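Local coordinates for protein epidermin leader peptide processing serine protease EpiP (Staphylococcus aureus subsp. aureus, PDB 3QFH) that probably removes the leader peptide from the epidermin precursor, acting as a subtilisin-like serine endopeptidase, at residues K35-K39 and K40-V44; S186-G189 and K190-V194; K304-P307 and A308-D311; A346-Q350 and F351-K355. One frame throughout, in Å; residues are numbered along the deposited sequence.

All four contacts are local, each joining segments that follow one another without a gap, and they come in series along the chain, so none nests in or crosses another. Contact 1, in the propeptide-like region, closes the turn from helix 30-40 into strand 43-48. The other three lie in the subtilase region. Contact 2 folds back the loop between helix 177-186 and strand 200-204; contact 3 turns the chain out of strand 302-306 toward strand 314-319; contact 4 bends helix 346-358. Contacts 1 and 4 are at the surface, their centres about 57 Å apart on opposite sides of the chain's centre, whereas contacts 2 and 3 are buried.

Contact 1: K35-K39 and K40-V44; sequences KLVKK and KSLNV
L36, V37 and K38 offer their carbonyl groups to K40, L42 and S41 as the helix ends: K40 N bonds L36 O at 3.0 Å almost straight (176°), L42 N reaches back to V37 O at 3.0 Å, and S41 N makes a weak bond to K38 O. With S41 at positive phi (45°), this is a Schellman motif; the exposed serine takes the left-handed conformation that closes the helix, its polar hydroxyl suiting the surface. L42 N lies in the plane of the V37 carbonyl, on a lone pair.

The hydrophobic pair that usually accompanies the motif is V37 with L42. L42 CG is anti to its own carbonyl carbon (chi1 -61°), which brings CD1 obliquely across V37, 4.0 Å from V37 CG2. V44 comes in across the valine at about a right angle, its CG2 3.9 Å from V37 CG2. Branched, compact valines suit this close approach of helix end and strand. K40 carries its extended chain outward, where NZ forms a salt bridge with a sulfate ion and a weak hydrogen bond with Y69.

L42 and V44 also pack on I56 of strand 53-59, while L36 and L42 rest on L66 of helix 60-66.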
# COMPACT_ATOMS: atom_id res chain seq x y z
N LYS A 35 22.66 -24.53 -0.13
CA LYS A 35 23.53 -25.60 0.31
C LYS A 35 23.39 -25.82 1.81
O LYS A 35 23.32 -26.94 2.27
CB LYS A 35 24.98 -25.28 -0.05
CG LYS A 35 25.96 -26.33 0.34
CD LYS A 35 27.36 -25.96 -0.11
CE LYS A 35 28.35 -27.04 0.23
NZ LYS A 35 29.72 -26.64 -0.15
N LEU A 36 23.32 -24.73 2.58
CA LEU A 36 23.17 -24.82 4.03
C LEU A 36 21.81 -25.43 4.40
O LEU A 36 21.71 -26.22 5.35
CB LEU A 36 23.33 -23.44 4.67
CG LEU A 36 23.35 -23.39 6.19
CD1 LEU A 36 24.53 -24.21 6.76
CD2 LEU A 36 23.41 -21.94 6.69
N VAL A 37 20.77 -25.03 3.67
CA VAL A 37 19.43 -25.58 3.89
C VAL A 37 19.43 -27.11 3.77
O VAL A 37 18.88 -27.81 4.62
CB VAL A 37 18.39 -24.95 2.93
CG1 VAL A 37 17.05 -25.70 3.02
CG2 VAL A 37 18.21 -23.46 3.25
N LYS A 38 20.05 -27.63 2.71
CA LYS A 38 20.14 -29.08 2.52
C LYS A 38 20.96 -29.75 3.61
O LYS A 38 20.60 -30.82 4.08
CB LYS A 38 20.73 -29.46 1.16
CG LYS A 38 19.72 -29.72 0.07
CD LYS A 38 20.37 -30.46 -1.12
CE LYS A 38 19.35 -31.20 -2.00
NZ LYS A 38 18.31 -30.31 -2.59
N LYS A 39 22.07 -29.15 3.99
CA LYS A 39 22.94 -29.75 5.00
C LYS A 39 22.23 -29.90 6.34
O LYS A 39 22.24 -30.99 6.93
CB LYS A 39 24.26 -28.98 5.14
CG LYS A 39 25.16 -29.53 6.25
CD LYS A 39 26.64 -29.20 6.06
CE LYS A 39 27.26 -30.02 4.91
NZ LYS A 39 28.76 -29.91 4.85
N LYS A 40 21.62 -28.83 6.84
CA LYS A 40 20.95 -28.90 8.14
C LYS A 40 19.47 -29.20 8.05
O LYS A 40 18.77 -29.14 9.05
CB LYS A 40 21.22 -27.62 8.94
CG LYS A 40 22.70 -27.50 9.25
CD LYS A 40 22.98 -26.78 10.55
CE LYS A 40 24.30 -27.27 11.12
NZ LYS A 40 24.66 -26.68 12.44
N SER A 41 19.01 -29.59 6.87
CA SER A 41 17.60 -29.87 6.62
C SER A 41 16.71 -28.79 7.24
O SER A 41 15.84 -29.08 8.05
CB SER A 41 17.23 -31.26 7.13
OG SER A 41 17.85 -32.25 6.33
N LEU A 42 16.96 -27.55 6.86
CA LEU A 42 16.18 -26.43 7.36
C LEU A 42 14.79 -26.42 6.71
O LEU A 42 14.65 -26.65 5.51
CB LEU A 42 16.88 -25.10 7.08
CG LEU A 42 18.26 -24.88 7.70
CD1 LEU A 42 18.82 -23.54 7.22
CD2 LEU A 42 18.20 -24.96 9.23
N ASN A 43 13.77 -26.15 7.52
CA ASN A 43 12.40 -26.10 7.03
C ASN A 43 12.04 -24.66 6.60
O ASN A 43 11.47 -23.89 7.37
CB ASN A 43 11.46 -26.62 8.12
CG ASN A 43 10.01 -26.64 7.69
OD1 ASN A 43 9.68 -26.41 6.52
ND2 ASN A 43 9.13 -26.89 8.64
N VAL A 44 12.41 -24.31 5.37
CA VAL A 44 12.14 -22.99 4.80
C VAL A 44 10.67 -22.88 4.40
O VAL A 44 10.22 -23.59 3.52
CB VAL A 44 13.01 -22.74 3.56
CG1 VAL A 44 12.68 -21.40 2.92
CG2 VAL A 44 14.48 -22.80 3.94

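Contact 2: S186-G189 and K190-V194; sequences SANG and KLIGV
A tight reversal of the backbone, held like the end of a small antiparallel hairpin, joins A187-G189 to L191-G193 in the loop that leads from helix 177-186 toward strand 200-204 of the subtilisin-like fold. That helix begins with H177, probably the histidine of the catalytic triad, so the loop brings the chain away from the active-site helix and back to the parallel sheet. The two arms run 164° apart. N188 and I192 form a single non-hydrogen-bonded pair, flanked by G193 N to A187 O at 2.7 Å and G189 N to L191 O at 3.0 Å. I192 CA also turns a C-H toward A187 O, giving this oxygen a second, softer partner.

Glycine suits the tip at G189 and the far end of the returning arm at G193. The first adopts an extended phi with negative psi, open chiefly to glycine; the second, lacking a side chain, lets its backbone lie close against S186 and A187. A187 is small enough to face the opposite arm, its CB 4.1 Å from L191 CD2. D139 receives K190 N and L191 N on its two carboxylate oxygens, steadying the apex, and Q102 takes I192 N. I192 CG1 is anti to its own carbonyl carbon (chi1 -48°), and the side chain bends back over the turn to put CD1 3.6 Å from G189 O.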
# COMPACT_ATOMS: atom_id res chain seq x y z
N SER A 186 -9.37 2.01 -10.28
CA SER A 186 -9.79 1.46 -11.56
C SER A 186 -11.28 1.25 -11.88
O SER A 186 -11.59 0.68 -12.93
CB SER A 186 -9.11 0.08 -11.66
OG SER A 186 -7.71 0.16 -11.37
N ALA A 187 -12.19 1.65 -11.00
CA ALA A 187 -13.61 1.45 -11.29
C ALA A 187 -13.98 2.15 -12.59
O ALA A 187 -13.59 3.29 -12.82
CB ALA A 187 -14.49 1.98 -10.14
N ASN A 188 -14.70 1.45 -13.45
CA ASN A 188 -15.22 2.06 -14.65
C ASN A 188 -16.58 1.43 -14.98
O ASN A 188 -16.68 0.53 -15.78
CB ASN A 188 -14.23 1.93 -15.80
CG ASN A 188 -14.64 2.75 -17.03
OD1 ASN A 188 -15.60 3.50 -16.98
ND2 ASN A 188 -13.91 2.61 -18.11
N GLY A 189 -17.61 1.87 -14.26
CA GLY A 189 -19.00 1.40 -14.43
C GLY A 189 -19.93 2.43 -13.80
O GLY A 189 -19.95 3.57 -14.26
N LYS A 190 -20.66 2.06 -12.75
CA LYS A 190 -21.52 3.00 -12.05
C LYS A 190 -20.61 3.95 -11.29
O LYS A 190 -20.82 5.16 -11.31
CB LYS A 190 -22.52 2.28 -11.15
CG LYS A 190 -23.50 1.41 -11.95
CD LYS A 190 -24.36 0.48 -11.10
CE LYS A 190 -25.52 1.20 -10.43
NZ LYS A 190 -25.08 2.14 -9.39
N LEU A 191 -19.59 3.38 -10.65
CA LEU A 191 -18.57 4.16 -9.96
C LEU A 191 -17.38 4.36 -10.92
O LEU A 191 -17.08 3.48 -11.75
CB LEU A 191 -18.09 3.39 -8.74
CG LEU A 191 -17.39 4.20 -7.68
CD1 LEU A 191 -18.49 4.81 -6.79
CD2 LEU A 191 -16.44 3.34 -6.83
N ILE A 192 -16.69 5.50 -10.81
CA ILE A 192 -15.51 5.78 -11.64
C ILE A 192 -14.26 6.02 -10.77
O ILE A 192 -14.28 6.83 -9.86
CB ILE A 192 -15.70 7.05 -12.49
CG1 ILE A 192 -17.05 7.04 -13.22
CG2 ILE A 192 -14.53 7.20 -13.44
CD1 ILE A 192 -17.24 5.91 -14.14
N GLY A 193 -13.18 5.30 -11.04
CA GLY A 193 -11.92 5.50 -10.33
C GLY A 193 -11.10 6.62 -10.96
O GLY A 193 -11.55 7.29 -11.89
N VAL A 194 -9.88 6.81 -10.47
CA VAL A 194 -9.02 7.88 -10.97
C VAL A 194 -8.52 7.56 -12.36
O VAL A 194 -8.44 8.44 -13.20
CB VAL A 194 -7.82 8.16 -10.00
CG1 VAL A 194 -6.85 9.23 -10.59
CG2 VAL A 194 -8.35 8.60 -8.66

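Contact 3: K304-P307 and A308-D311; sequences KDVP and ASMD
A cis-proline turn at the end of strand 302-306 carries D305 and V306 round to S309 and M310, as at the corresponding cis-proline of subtilisins. The peptide before P307 is cis, and P307 starts a type I beta turn closed by M310 N to P307 O at 3.0 Å; that donor stands above the carbonyl plane rather than on a lone pair. Proline's fixed phi suits the turn, and its ring lowers the cost of the cis bond.

D305 O is gripped twice by S309, through its backbone N at 3.0 Å and through OG, whose bond is so short that its length is doubtful. S309 OG sits between its backbone N and carbonyl carbon (chi1 63°), which folds the hydroxyl back over the strand end. K304 bends at chi3 to lay CE beside the same hydroxyl, 3.4 Å from S309 OG. Flexible M310 extends past the proline, its SD 4.1 Å from P307 CB and CE 3.9 Å from V306 CB.

OD2 of the buried D305 takes hydrogen bonds from Y335 and N330. Strand 237-241 pairs antiparallel with this strand, S237 and I239 bonding V306 and K304, while helix 254-269 covers V306 with L260 and P307 with I264.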
# COMPACT_ATOMS: atom_id res chain seq x y z
N LYS A 304 8.96 2.49 14.00
CA LYS A 304 8.75 3.24 12.75
C LYS A 304 7.48 2.81 12.04
O LYS A 304 7.09 1.65 12.08
CB LYS A 304 9.93 3.07 11.80
CG LYS A 304 11.24 3.65 12.30
CD LYS A 304 12.23 3.90 11.16
CE LYS A 304 11.76 5.05 10.25
NZ LYS A 304 12.68 5.30 9.10
N ASP A 305 6.84 3.78 11.38
CA ASP A 305 5.64 3.53 10.60
C ASP A 305 6.15 3.14 9.21
O ASP A 305 6.71 3.97 8.52
CB ASP A 305 4.79 4.81 10.56
CG ASP A 305 3.47 4.63 9.83
OD1 ASP A 305 3.10 3.49 9.49
OD2 ASP A 305 2.78 5.66 9.60
N VAL A 306 5.98 1.88 8.81
CA VAL A 306 6.51 1.40 7.53
C VAL A 306 5.44 0.74 6.65
O VAL A 306 4.49 0.14 7.14
CB VAL A 306 7.70 0.44 7.73
CG1 VAL A 306 8.70 1.03 8.71
CG2 VAL A 306 7.24 -0.92 8.20
N PRO A 307 5.59 0.84 5.32
CA PRO A 307 6.68 1.49 4.60
C PRO A 307 6.53 3.01 4.41
O PRO A 307 7.36 3.61 3.74
CB PRO A 307 6.63 0.79 3.24
CG PRO A 307 5.18 0.49 3.04
CD PRO A 307 4.62 0.21 4.41
N ALA A 308 5.52 3.63 5.03
CA ALA A 308 5.28 5.06 4.83
C ALA A 308 6.47 5.96 5.12
O ALA A 308 6.64 6.98 4.44
CB ALA A 308 4.06 5.53 5.65
N SER A 309 7.28 5.62 6.11
CA SER A 309 8.42 6.46 6.48
C SER A 309 9.73 5.98 5.86
O SER A 309 10.78 6.49 6.19
CB SER A 309 8.59 6.47 8.01
OG SER A 309 8.88 5.16 8.49
N MET A 310 9.67 4.99 4.97
CA MET A 310 10.90 4.46 4.37
C MET A 310 11.40 5.28 3.19
O MET A 310 10.71 6.14 2.68
CB MET A 310 10.70 3.01 3.96
CG MET A 310 10.80 2.00 5.12
SD MET A 310 10.45 0.33 4.54
CE MET A 310 11.01 -0.68 5.93
N ASP A 311 12.62 5.00 2.76
CA ASP A 311 13.18 5.71 1.62
C ASP A 311 12.53 5.24 0.33
O ASP A 311 12.15 4.07 0.19
CB ASP A 311 14.69 5.47 1.54
CG ASP A 311 15.43 5.94 2.80
OD1 ASP A 311 14.98 6.93 3.43
OD2 ASP A 311 16.45 5.31 3.13

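Contact 4: A346-Q350 and F351-K355; sequences AYLNQ and FGVDK
Y347 and L348 hold the last regular turn before the bend, F351 N bonding Y347 O at 2.7 Å and G352 N bonding L348 O at 2.8 Å. Beyond these, the N atoms of V353 and D354 have no bond to the preceding turn, and the axes of the short segments 346-350 and 351-355, taken from N to C, stand 90° apart. G352 is at the break with positive phi (77°), a conformation that glycine adopts with little cost.

F351 carries the side-chain contact. Q350 runs extended beside it, CG anti to its own backbone N, and its amide lies flat over one face of the ring, the two planes 17° apart. The amide carbon CD is 3.4 Å from F351 CZ, offset toward the rim, while Q350 CG makes a CH-pi contact over the centre of the ring. K355 puts CE over the opposite face, so the phenyl is sandwiched between a flat amide and an aliphatic lysine stem.

This is a kinked helix on the surface of the subtilase region, helix 346-358, and its first turn is supported by E365, whose carboxylate takes Y347 N and L348 N. The tyrosine ring lies beside F351 and points the same way, with Y347 CD1 3.8 Å from F351 CE2; both rings also meet Y361 of helix 361-365. Across the bend, the long leucine side chain reaches where its CB does not, setting L348 CD1 4.1 Å from V353 CG2.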
# COMPACT_ATOMS: atom_id res chain seq x y z
N ALA A 346 -15.67 13.00 11.65
CA ALA A 346 -16.00 14.16 12.51
C ALA A 346 -17.49 14.25 12.77
O ALA A 346 -17.91 14.45 13.89
CB ALA A 346 -15.48 15.45 11.90
N TYR A 347 -18.30 14.09 11.73
CA TYR A 347 -19.74 14.14 11.89
C TYR A 347 -20.27 13.05 12.80
O TYR A 347 -21.15 13.31 13.62
CB TYR A 347 -20.44 14.03 10.56
CG TYR A 347 -20.43 15.26 9.72
CD1 TYR A 347 -20.74 16.52 10.27
CD2 TYR A 347 -20.24 15.17 8.36
CE1 TYR A 347 -20.77 17.65 9.47
CE2 TYR A 347 -20.29 16.27 7.56
CZ TYR A 347 -20.55 17.50 8.10
OH TYR A 347 -20.58 18.57 7.27
N LEU A 348 -19.77 11.84 12.62
CA LEU A 348 -20.17 10.69 13.42
C LEU A 348 -19.89 10.97 14.88
O LEU A 348 -20.75 10.78 15.74
CB LEU A 348 -19.45 9.42 12.96
CG LEU A 348 -19.63 8.16 13.81
CD1 LEU A 348 -21.09 7.79 13.91
CD2 LEU A 348 -18.81 7.01 13.23
N ASN A 349 -18.68 11.45 15.15
CA ASN A 349 -18.30 11.78 16.52
C ASN A 349 -19.12 12.95 17.08
O ASN A 349 -19.38 13.00 18.27
CB ASN A 349 -16.80 12.08 16.60
CG ASN A 349 -15.93 10.86 16.22
OD1 ASN A 349 -16.21 9.75 16.64
ND2 ASN A 349 -14.88 11.10 15.45
N GLN A 350 -19.53 13.88 16.22
CA GLN A 350 -20.31 15.04 16.68
C GLN A 350 -21.80 14.74 16.88
O GLN A 350 -22.42 15.24 17.82
CB GLN A 350 -20.17 16.22 15.70
CG GLN A 350 -21.09 17.42 16.03
CD GLN A 350 -21.04 18.55 15.01
OE1 GLN A 350 -20.45 18.43 13.92
NE2 GLN A 350 -21.69 19.66 15.35
N PHE A 351 -22.38 13.95 15.99
CA PHE A 351 -23.82 13.67 16.04
C PHE A 351 -24.28 12.27 16.43
O PHE A 351 -25.48 12.05 16.50
CB PHE A 351 -24.46 13.99 14.68
CG PHE A 351 -24.32 15.42 14.27
CD1 PHE A 351 -24.86 16.43 15.06
CD2 PHE A 351 -23.69 15.75 13.08
CE1 PHE A 351 -24.75 17.74 14.69
CE2 PHE A 351 -23.58 17.06 12.70
CZ PHE A 351 -24.10 18.06 13.51
N GLY A 352 -23.38 11.33 16.66
CA GLY A 352 -23.81 9.98 17.01
C GLY A 352 -24.30 9.19 15.80
O GLY A 352 -24.61 9.76 14.76
N VAL A 353 -24.39 7.88 15.97
CA VAL A 353 -24.73 6.95 14.89
C VAL A 353 -26.05 7.25 14.16
O VAL A 353 -26.08 7.35 12.95
CB VAL A 353 -24.78 5.50 15.43
CG1 VAL A 353 -25.26 4.53 14.36
CG2 VAL A 353 -23.41 5.09 15.95
N ASP A 354 -27.12 7.39 14.92
CA ASP A 354 -28.46 7.61 14.35
C ASP A 354 -28.48 8.78 13.36
O ASP A 354 -28.73 8.59 12.17
CB ASP A 354 -29.48 7.84 15.49
CG ASP A 354 -30.90 8.08 14.99
OD1 ASP A 354 -31.11 8.11 13.74
OD2 ASP A 354 -31.81 8.25 15.84
N LYS A 355 -28.17 9.97 13.84
CA LYS A 355 -28.18 11.16 13.00
C LYS A 355 -27.17 11.07 11.85
O LYS A 355 -27.45 11.55 10.74
CB LYS A 355 -27.94 12.39 13.88
CG LYS A 355 -27.91 13.71 13.15
CD LYS A 355 -28.06 14.91 14.12
CE LYS A 355 -28.03 16.25 13.34
NZ LYS A 355 -28.14 17.43 14.23